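Local coordinates for protein enoyl-CoA hydratase EchA1 (PDB 3QXI) that probably catalyses the reversible hydration of trans-2-enoyl-CoA thioesters in fatty acid metabolism, as a member of the crotonase superfamily, at residues V17-I28 and V43-L54; A58-T66 and L194-T205. All coordinates share one frame; numbering follows the deposited sequence.

In the fold
Interactions 1 and 2 cover the two faces of the main mixed sheet, whose strands 25-30 and 62-67 lie side by side. In interaction 1 the hairpin at the sheet's edge packs on helix 41-56, which follows it in the chain; in interaction 2 strand 62-67 receives helix 193-205, far later in sequence. The two contacts are joined by probable backbone hydrogen bonds, among them Leu26 O to Ile64 N at 2.8 Å. Interaction 1 is mostly buried and aliphatic but ends in an arginine-glutamine pair at the surface. Interaction 2 is partly buried, lacks a hydrogen bond between its segments, and approaches a subunit interface along its helix.

Interaction 1 (V17-I28 and V43-L54); sequences VLVEQRDRILII and VSRALADAMDRL
Val17 faces Val43 with their CA atoms 6.0 Å apart, where strand 17-22 runs nearly parallel to helix 43-54 (16° between axes), while strand 25-28, returning through a type II' turn from Arg22 to Ile25, runs antiparallel to it. Val17 lays CG2 against Val43 CG1 at 3.7 Å, the two side chains crossing at about a right angle, and its CB meets the methyl of Ala46. On the neighbouring strand, Ile28 spreads its branches over a turn of helix: CG2, anti to the backbone N, touches Leu47 CD2 at 3.7 Å, and CD1, on the other branch, reaches Ala50 CB and the Met51 methyl CE, both at 3.8 Å. Ala50 CB also takes Val19 CG2 and so touches both strands of the hairpin.

Toward the turn the contact mixes apolar and polar groups. Leu26 CD1 sits over the centre of one face of the Arg53 guanidinium, 4.0 Å above the plane, while its CD2 packs on Leu54 CB. The extended chain of Arg53 rises from the helix toward the hairpin, crossing Leu26 at about a right angle and sliding past Val19 in the opposite direction, and NH2 gives Gln21 OE1 a weak, bent hydrogen bond (3.3 Å, 122°), the amide and guanidinium planes being 69° apart. The other end of that amide is held more firmly: Gln21 NE2 donates to Asp23 O, in the amide plane, at 2.9 Å, which probably helps to set the rotation of the amide.

Strand 25-30, helix 41-56 and strand 62-67 form a beta-alpha-beta unit, and this hairpin-on-helix packing belongs to the N-terminal part of the crotonase fold.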
loop_
_atom_site.group_PDB
_atom_site.type_symbol
_atom_site.label_atom_id
_atom_site.label_comp_id
_atom_site.label_asym_id
_atom_site.label_seq_id
_atom_site.Cartn_x
_atom_site.Cartn_y
_atom_site.Cartn_z
ATOM N N VAL B 17 26.125 15.468 16.853
ATOM C CA VAL B 17 25.180 14.394 17.187
ATOM C C VAL B 17 25.592 13.829 18.549
ATOM O O VAL B 17 26.761 13.524 18.772
ATOM C CB VAL B 17 25.141 13.280 16.114
ATOM C CG1 VAL B 17 24.378 12.058 16.600
ATOM C CG2 VAL B 17 24.505 13.798 14.818
ATOM N N LEU B 18 24.631 13.743 19.459
ATOM C CA LEU B 18 24.840 13.185 20.783
ATOM C C LEU B 18 24.338 11.750 20.757
ATOM O O LEU B 18 23.366 11.444 20.067
ATOM C CB LEU B 18 24.070 13.984 21.849
ATOM C CG LEU B 18 24.268 15.497 21.978
ATOM C CD1 LEU B 18 23.180 16.116 22.859
ATOM C CD2 LEU B 18 25.666 15.844 22.518
ATOM N N VAL B 19 24.994 10.894 21.530
ATOM C CA VAL B 19 24.690 9.477 21.580
ATOM C C VAL B 19 24.720 9.072 23.044
ATOM O O VAL B 19 25.665 9.370 23.762
ATOM C CB VAL B 19 25.716 8.611 20.762
ATOM C CG1 VAL B 19 25.385 7.127 20.835
ATOM C CG2 VAL B 19 25.808 9.060 19.301
ATOM N N GLU B 20 23.681 8.396 23.488
ATOM C CA GLU B 20 23.584 8.004 24.881
ATOM C C GLU B 20 22.894 6.656 25.007
ATOM O O GLU B 20 21.903 6.386 24.325
ATOM C CB GLU B 20 22.811 9.068 25.659
ATOM C CG GLU B 20 22.459 8.685 27.081
ATOM C CD GLU B 20 21.425 9.604 27.681
ATOM O OE1 GLU B 20 21.175 10.682 27.095
ATOM O OE2 GLU B 20 20.869 9.247 28.740
ATOM N N GLN B 21 23.427 5.813 25.878
ATOM C CA GLN B 21 22.840 4.508 26.115
ATOM C C GLN B 21 22.024 4.541 27.397
ATOM O O GLN B 21 22.490 5.034 28.415
ATOM C CB GLN B 21 23.946 3.455 26.182
ATOM C CG GLN B 21 23.472 2.038 26.414
ATOM C CD GLN B 21 24.596 1.020 26.302
ATOM O OE1 GLN B 21 25.701 1.351 25.878
ATOM N NE2 GLN B 21 24.309 -0.232 26.666
ATOM N N ARG B 22 20.782 4.070 27.336
ATOM C CA ARG B 22 20.009 3.826 28.553
ATOM C C ARG B 22 19.627 2.371 28.516
ATOM O O ARG B 22 18.731 1.990 27.763
ATOM C CB ARG B 22 18.743 4.690 28.637
ATOM C CG ARG B 22 18.998 6.165 28.486
ATOM C CD ARG B 22 17.859 7.002 29.026
ATOM N NE ARG B 22 18.088 8.397 28.660
ATOM C CZ ARG B 22 17.198 9.378 28.768
ATOM N NH1 ARG B 22 15.978 9.147 29.249
ATOM N NH2 ARG B 22 17.541 10.600 28.385
ATOM N N ASP B 23 20.323 1.551 29.307
ATOM C CA ASP B 23 20.054 0.126 29.321
ATOM C C ASP B 23 20.452 -0.475 27.979
ATOM O O ASP B 23 21.621 -0.427 27.616
ATOM C CB ASP B 23 18.568 -0.110 29.569
ATOM C CG ASP B 23 18.316 -1.154 30.605
ATOM O OD1 ASP B 23 19.033 -2.194 30.599
ATOM O OD2 ASP B 23 17.402 -0.910 31.432
ATOM N N ARG B 24 19.491 -1.039 27.245
ATOM C CA ARG B 24 19.771 -1.659 25.935
ATOM C C ARG B 24 19.265 -0.779 24.775
ATOM O O ARG B 24 19.207 -1.201 23.633
ATOM C CB ARG B 24 19.169 -3.068 25.845
ATOM C CG ARG B 24 19.494 -4.019 27.009
ATOM C CD ARG B 24 18.929 -5.406 26.734
ATOM N NE ARG B 24 19.437 -5.920 25.461
ATOM C CZ ARG B 24 20.613 -6.527 25.303
ATOM N NH1 ARG B 24 21.403 -6.728 26.350
ATOM N NH2 ARG B 24 21.005 -6.924 24.095
ATOM N N ILE B 25 18.922 0.456 25.078
ATOM C CA ILE B 25 18.487 1.387 24.066
ATOM C C ILE B 25 19.569 2.413 23.790
ATOM O O ILE B 25 20.133 2.996 24.718
ATOM C CB ILE B 25 17.199 2.108 24.530
ATOM C CG1 ILE B 25 16.103 1.075 24.829
ATOM C CG2 ILE B 25 16.770 3.181 23.493
ATOM C CD1 ILE B 25 14.956 1.628 25.639
ATOM N N LEU B 26 19.852 2.648 22.518
ATOM C CA LEU B 26 20.725 3.748 22.138
ATOM C C LEU B 26 19.919 4.964 21.706
ATOM O O LEU B 26 19.067 4.872 20.823
ATOM C CB LEU B 26 21.676 3.323 21.013
ATOM C CG LEU B 26 22.926 4.195 20.790
ATOM C CD1 LEU B 26 23.935 4.009 21.920
ATOM C CD2 LEU B 26 23.565 3.907 19.408
ATOM N N ILE B 27 20.177 6.102 22.331
ATOM C CA ILE B 27 19.477 7.317 21.972
ATOM C C ILE B 27 20.421 8.234 21.184
ATOM O O ILE B 27 21.484 8.602 21.667
ATOM C CB ILE B 27 18.877 8.012 23.224
ATOM C CG1 ILE B 27 17.861 7.069 23.909
ATOM C CG2 ILE B 27 18.281 9.387 22.840
ATOM C CD1 ILE B 27 17.372 7.534 25.236
ATOM N N ILE B 28 20.003 8.590 19.968
ATOM C CA ILE B 28 20.805 9.328 19.008
ATOM C C ILE B 28 20.131 10.675 18.707
ATOM O O ILE B 28 19.055 10.726 18.085
ATOM C CB ILE B 28 20.929 8.527 17.677
ATOM C CG1 ILE B 28 21.450 7.103 17.942
ATOM C CG2 ILE B 28 21.826 9.263 16.678
ATOM C CD1 ILE B 28 21.241 6.123 16.799
ATOM N N VAL B 43 27.010 15.644 10.898
ATOM C CA VAL B 43 25.805 14.890 11.267
ATOM C C VAL B 43 25.725 13.594 10.475
ATOM O O VAL B 43 25.519 12.519 11.051
ATOM C CB VAL B 43 24.520 15.739 11.117
ATOM C CG1 VAL B 43 23.278 14.929 11.498
ATOM C CG2 VAL B 43 24.608 16.980 11.976
ATOM N N SER B 44 25.954 13.677 9.166
ATOM C CA SER B 44 25.789 12.504 8.313
ATOM C C SER B 44 26.742 11.368 8.695
ATOM O O SER B 44 26.293 10.206 8.841
ATOM C CB SER B 44 25.900 12.886 6.837
ATOM O OG SER B 44 25.610 11.786 6.001
ATOM N N ARG B 45 28.038 11.690 8.885
ATOM C CA ARG B 45 29.027 10.701 9.378
ATOM C C ARG B 45 28.685 10.189 10.784
ATOM O O ARG B 45 28.741 8.977 11.034
ATOM C CB ARG B 45 30.492 11.226 9.344
ATOM N N ALA B 46 28.325 11.094 11.700
ATOM C CA ALA B 46 28.022 10.681 13.085
ATOM C C ALA B 46 26.740 9.833 13.215
ATOM O O ALA B 46 26.684 8.911 14.052
ATOM C CB ALA B 46 28.004 11.870 14.028
ATOM N N LEU B 47 25.725 10.115 12.390
ATOM C CA LEU B 47 24.549 9.220 12.311
ATOM C C LEU B 47 24.968 7.838 11.809
ATOM O O LEU B 47 24.644 6.805 12.421
ATOM C CB LEU B 47 23.444 9.807 11.436
ATOM C CG LEU B 47 22.680 11.048 11.922
ATOM C CD1 LEU B 47 21.573 11.407 10.929
ATOM C CD2 LEU B 47 22.106 10.860 13.326
ATOM N N ALA B 48 25.747 7.836 10.725
ATOM C CA ALA B 48 26.347 6.625 10.190
ATOM C C ALA B 48 27.069 5.825 11.269
ATOM O O ALA B 48 26.813 4.632 11.407
ATOM C CB ALA B 48 27.286 6.944 9.020
ATOM N N ASP B 49 27.939 6.476 12.046
ATOM C CA ASP B 49 28.698 5.786 13.087
ATOM C C ASP B 49 27.787 5.300 14.207
ATOM O O ASP B 49 28.028 4.253 14.794
ATOM C CB ASP B 49 29.792 6.690 13.682
ATOM C CG ASP B 49 30.815 7.147 12.638
ATOM O OD1 ASP B 49 31.081 6.379 11.677
ATOM O OD2 ASP B 49 31.349 8.279 12.780
ATOM N N ALA B 50 26.751 6.072 14.524
ATOM C CA ALA B 50 25.844 5.640 15.571
ATOM C C ALA B 50 25.072 4.359 15.212
ATOM O O ALA B 50 24.871 3.497 16.078
ATOM C CB ALA B 50 24.901 6.772 15.985
ATOM N N MET B 51 24.657 4.240 13.947
ATOM C CA MET B 51 23.965 3.025 13.477
ATOM C C MET B 51 24.889 1.797 13.472
ATOM O O MET B 51 24.471 0.702 13.870
ATOM C CB MET B 51 23.334 3.224 12.083
ATOM C CG MET B 51 22.273 4.361 11.977
ATOM S SD MET B 51 21.014 4.438 13.294
ATOM C CE MET B 51 20.360 6.097 13.126
ATOM N N ASP B 52 26.130 1.989 12.999
ATOM C CA ASP B 52 27.183 0.990 13.148
ATOM C C ASP B 52 27.321 0.547 14.613
ATOM O O ASP B 52 27.313 -0.653 14.912
ATOM C CB ASP B 52 28.535 1.533 12.644
ATOM C CG ASP B 52 28.580 1.696 11.125
ATOM O OD1 ASP B 52 27.673 1.198 10.433
ATOM O OD2 ASP B 52 29.529 2.337 10.621
ATOM N N ARG B 53 27.447 1.515 15.511
ATOM C CA ARG B 53 27.563 1.206 16.934
ATOM C C ARG B 53 26.367 0.346 17.383
ATOM O O ARG B 53 26.544 -0.718 17.990
ATOM C CB ARG B 53 27.670 2.482 17.781
ATOM C CG ARG B 53 27.430 2.214 19.264
ATOM C CD ARG B 53 28.126 3.180 20.226
ATOM N NE ARG B 53 27.833 2.783 21.612
ATOM C CZ ARG B 53 27.897 3.581 22.681
ATOM N NH1 ARG B 53 28.267 4.858 22.570
ATOM N NH2 ARG B 53 27.587 3.093 23.880
ATOM N N LEU B 54 25.164 0.799 17.035
ATOM C CA LEU B 54 23.922 0.135 17.428
ATOM C C LEU B 54 23.922 -1.337 16.999
ATOM O O LEU B 54 23.641 -2.237 17.815
ATOM C CB LEU B 54 22.708 0.889 16.858
ATOM C CG LEU B 54 21.378 0.113 16.819
ATOM C CD1 LEU B 54 20.831 -0.138 18.241
ATOM C CD2 LEU B 54 20.330 0.783 15.903
#

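Interaction 2 (A58-T66 and L194-T205); sequences AGLSVGILT and LDAAIALAEKIT
Ile64 meets helix 194-205 through CG2 and CD1, the ends of its two branches, on a strand that runs antiparallel to the helix at 165°. Its CB carries both branches. CG2, anti to the backbone N, touches Leu194 CD1 at 3.8 Å and lies a little further from the methyl of Ala197. The other branch starts at CG1, anti to the carbonyl carbon (chi1 -62°), and carries CD1 to the helix backbone, where CD1 rests 3.7 Å from both Ile198 N and Ile198 CG1. The same methyl approaches Ala201 CB at 4.1 Å.

Two residues earlier, on the same side of the strand, Val62 splits its methyls: CG1 lies on Ala201 CB at 3.7 Å, while CG2 presses on Ile204 CG2 and on the hydroxyl of Thr205, with OG1 3.2 Å away. That hydroxyl turns back into its own helix, donating to Ala201 O at 3.0 Å from 45° out of the carbonyl plane, so this carbonyl accepts a second bond besides the backbone one from Thr205 N. Ser61 CB packs beside Thr205, while Ser61 OG bonds Arg24 NE of the hairpin. Along the helix, Ile204 and Leu200 pack against Thr169 of a second subunit, and Lys203 makes a salt bridge to Asp171 of that same subunit.

With no hydrogen bond between them, strand and helix are held mainly by aliphatic packing, with polar atoms of Thr205 and Ala201 met by carbon near the helix's C-terminal end; the Thr205 hydroxyl spends its proton on a carbonyl of its own helix rather than on the strand.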
loop_
_atom_site.group_PDB
_atom_site.type_symbol
_atom_site.label_atom_id
_atom_site.label_comp_id
_atom_site.label_asym_id
_atom_site.label_seq_id
_atom_site.Cartn_x
_atom_site.Cartn_y
_atom_site.Cartn_z
ATOM N N ALA B 58 26.594 -5.775 21.254
ATOM C CA ALA B 58 25.742 -6.853 21.751
ATOM C C ALA B 58 24.882 -6.461 22.974
ATOM O O ALA B 58 23.861 -7.096 23.259
ATOM C CB ALA B 58 26.578 -8.088 22.057
ATOM N N GLY B 59 25.284 -5.403 23.671
ATOM C CA GLY B 59 24.498 -4.880 24.779
ATOM C C GLY B 59 23.323 -3.998 24.387
ATOM O O GLY B 59 22.609 -3.536 25.269
ATOM N N LEU B 60 23.116 -3.763 23.083
ATOM C CA LEU B 60 22.023 -2.919 22.585
ATOM C C LEU B 60 20.982 -3.713 21.786
ATOM O O LEU B 60 21.338 -4.622 21.007
ATOM C CB LEU B 60 22.559 -1.796 21.687
ATOM C CG LEU B 60 23.501 -0.752 22.294
ATOM C CD1 LEU B 60 24.111 0.104 21.191
ATOM C CD2 LEU B 60 22.811 0.120 23.298
ATOM N N SER B 61 19.712 -3.350 21.959
ATOM C CA SER B 61 18.613 -3.971 21.202
ATOM C C SER B 61 17.841 -3.057 20.233
ATOM O O SER B 61 17.356 -3.522 19.207
ATOM C CB SER B 61 17.637 -4.648 22.159
ATOM O OG SER B 61 18.262 -5.719 22.822
ATOM N N VAL B 62 17.727 -1.773 20.557
ATOM C CA VAL B 62 16.901 -0.816 19.791
ATOM C C VAL B 62 17.534 0.570 19.768
ATOM O O VAL B 62 18.092 1.009 20.770
ATOM C CB VAL B 62 15.472 -0.656 20.419
ATOM C CG1 VAL B 62 14.591 0.204 19.545
ATOM C CG2 VAL B 62 14.803 -2.002 20.637
ATOM N N GLY B 63 17.436 1.255 18.638
ATOM C CA GLY B 63 17.932 2.604 18.484
ATOM C C GLY B 63 16.761 3.540 18.578
ATOM O O GLY B 63 15.646 3.132 18.298
ATOM N N ILE B 64 16.994 4.785 19.015
ATOM C CA ILE B 64 16.007 5.876 18.900
ATOM C C ILE B 64 16.656 7.121 18.302
ATOM O O ILE B 64 17.680 7.565 18.766
ATOM C CB ILE B 64 15.393 6.232 20.265
ATOM C CG1 ILE B 64 14.635 5.026 20.825
ATOM C CG2 ILE B 64 14.453 7.490 20.163
ATOM C CD1 ILE B 64 14.108 5.273 22.224
ATOM N N LEU B 65 16.069 7.688 17.264
ATOM C CA LEU B 65 16.622 8.899 16.650
ATOM C C LEU B 65 15.765 10.084 17.070
ATOM O O LEU B 65 14.540 9.995 17.041
ATOM C CB LEU B 65 16.609 8.757 15.113
ATOM C CG LEU B 65 17.094 9.996 14.324
ATOM C CD1 LEU B 65 18.472 10.395 14.773
ATOM C CD2 LEU B 65 17.063 9.752 12.807
ATOM N N THR B 66 16.399 11.172 17.500
ATOM C CA THR B 66 15.657 12.388 17.918
ATOM C C THR B 66 16.428 13.669 17.594
ATOM O O THR B 66 17.586 13.604 17.189
ATOM C CB THR B 66 15.176 12.323 19.400
ATOM O OG1 THR B 66 13.949 13.026 19.532
ATOM C CG2 THR B 66 16.209 12.901 20.400
ATOM N N LEU B 194 10.239 11.397 23.110
ATOM C CA LEU B 194 11.314 10.521 23.533
ATOM C C LEU B 194 10.890 9.486 24.574
ATOM O O LEU B 194 11.163 8.306 24.405
ATOM C CB LEU B 194 12.516 11.317 24.031
ATOM C CG LEU B 194 13.722 10.477 24.486
ATOM C CD1 LEU B 194 14.218 9.525 23.355
ATOM C CD2 LEU B 194 14.874 11.376 24.985
ATOM N N ASP B 195 10.225 9.930 25.647
ATOM C CA ASP B 195 9.689 9.019 26.641
ATOM C C ASP B 195 8.769 7.935 26.031
ATOM O O ASP B 195 8.952 6.752 26.300
ATOM C CB ASP B 195 9.012 9.801 27.774
ATOM C CG ASP B 195 10.034 10.564 28.663
ATOM O OD1 ASP B 195 9.675 11.641 29.159
ATOM O OD2 ASP B 195 11.193 10.105 28.849
ATOM N N ALA B 196 7.816 8.322 25.188
ATOM C CA ALA B 196 6.947 7.348 24.518
ATOM C C ALA B 196 7.717 6.397 23.571
ATOM O O ALA B 196 7.418 5.189 23.513
ATOM C CB ALA B 196 5.808 8.059 23.799
ATOM N N ALA B 197 8.729 6.919 22.867
ATOM C CA ALA B 197 9.576 6.079 22.032
ATOM C C ALA B 197 10.401 5.105 22.885
ATOM O O ALA B 197 10.614 3.931 22.501
ATOM C CB ALA B 197 10.498 6.925 21.098
ATOM N N ILE B 198 10.884 5.587 24.027
ATOM C CA ILE B 198 11.535 4.686 24.977
ATOM C C ILE B 198 10.558 3.607 25.454
ATOM O O ILE B 198 10.907 2.433 25.466
ATOM C CB ILE B 198 12.167 5.415 26.174
ATOM C CG1 ILE B 198 13.250 6.395 25.675
ATOM C CG2 ILE B 198 12.731 4.368 27.179
ATOM C CD1 ILE B 198 13.816 7.326 26.713
ATOM N N ALA B 199 9.334 3.973 25.790
ATOM C CA ALA B 199 8.413 2.943 26.210
ATOM C C ALA B 199 8.227 1.931 25.084
ATOM O O ALA B 199 8.300 0.725 25.327
ATOM C CB ALA B 199 7.082 3.512 26.682
ATOM N N LEU B 200 8.049 2.406 23.849
ATOM C CA LEU B 200 7.908 1.488 22.713
ATOM C C LEU B 200 9.157 0.628 22.520
ATOM O O LEU B 200 9.059 -0.569 22.283
ATOM C CB LEU B 200 7.511 2.239 21.413
ATOM C CG LEU B 200 7.482 1.495 20.073
ATOM C CD1 LEU B 200 6.548 0.268 20.162
ATOM C CD2 LEU B 200 7.107 2.454 18.860
ATOM N N ALA B 201 10.332 1.237 22.646
ATOM C CA ALA B 201 11.583 0.500 22.512
ATOM C C ALA B 201 11.717 -0.609 23.572
ATOM O O ALA B 201 12.230 -1.705 23.291
ATOM C CB ALA B 201 12.777 1.446 22.566
ATOM N N GLU B 202 11.245 -0.327 24.783
ATOM C CA GLU B 202 11.312 -1.325 25.841
ATOM C C GLU B 202 10.441 -2.565 25.551
ATOM O O GLU B 202 10.863 -3.679 25.833
ATOM C CB GLU B 202 11.103 -0.675 27.225
ATOM C CG GLU B 202 12.474 -0.208 27.768
ATOM C CD GLU B 202 12.445 0.844 28.864
ATOM O OE1 GLU B 202 11.354 1.247 29.333
ATOM O OE2 GLU B 202 13.554 1.280 29.268
ATOM N N LYS B 203 9.267 -2.377 24.940
ATOM C CA LYS B 203 8.413 -3.509 24.565
ATOM C C LYS B 203 9.147 -4.435 23.590
ATOM O O LYS B 203 9.090 -5.651 23.701
ATOM C CB LYS B 203 7.094 -3.038 23.951
ATOM C CG LYS B 203 6.085 -2.504 24.966
ATOM C CD LYS B 203 5.148 -1.452 24.354
ATOM C CE LYS B 203 4.378 -1.991 23.155
ATOM N NZ LYS B 203 3.550 -3.147 23.610
ATOM N N ILE B 204 9.861 -3.836 22.654
ATOM C CA ILE B 204 10.571 -4.569 21.611
ATOM C C ILE B 204 11.811 -5.247 22.173
ATOM O O ILE B 204 12.075 -6.403 21.844
ATOM C CB ILE B 204 10.913 -3.663 20.425
ATOM C CG1 ILE B 204 9.632 -3.296 19.660
ATOM C CG2 ILE B 204 11.897 -4.352 19.498
ATOM C CD1 ILE B 204 9.815 -2.095 18.758
ATOM N N THR B 205 12.533 -4.514 23.029
ATOM C CA THR B 205 13.667 -5.009 23.806
ATOM C C THR B 205 13.360 -6.204 24.740
ATOM O O THR B 205 14.253 -6.999 25.039
ATOM C CB THR B 205 14.306 -3.847 24.620
ATOM O OG1 THR B 205 14.907 -2.923 23.712
ATOM C CG2 THR B 205 15.396 -4.355 25.541
#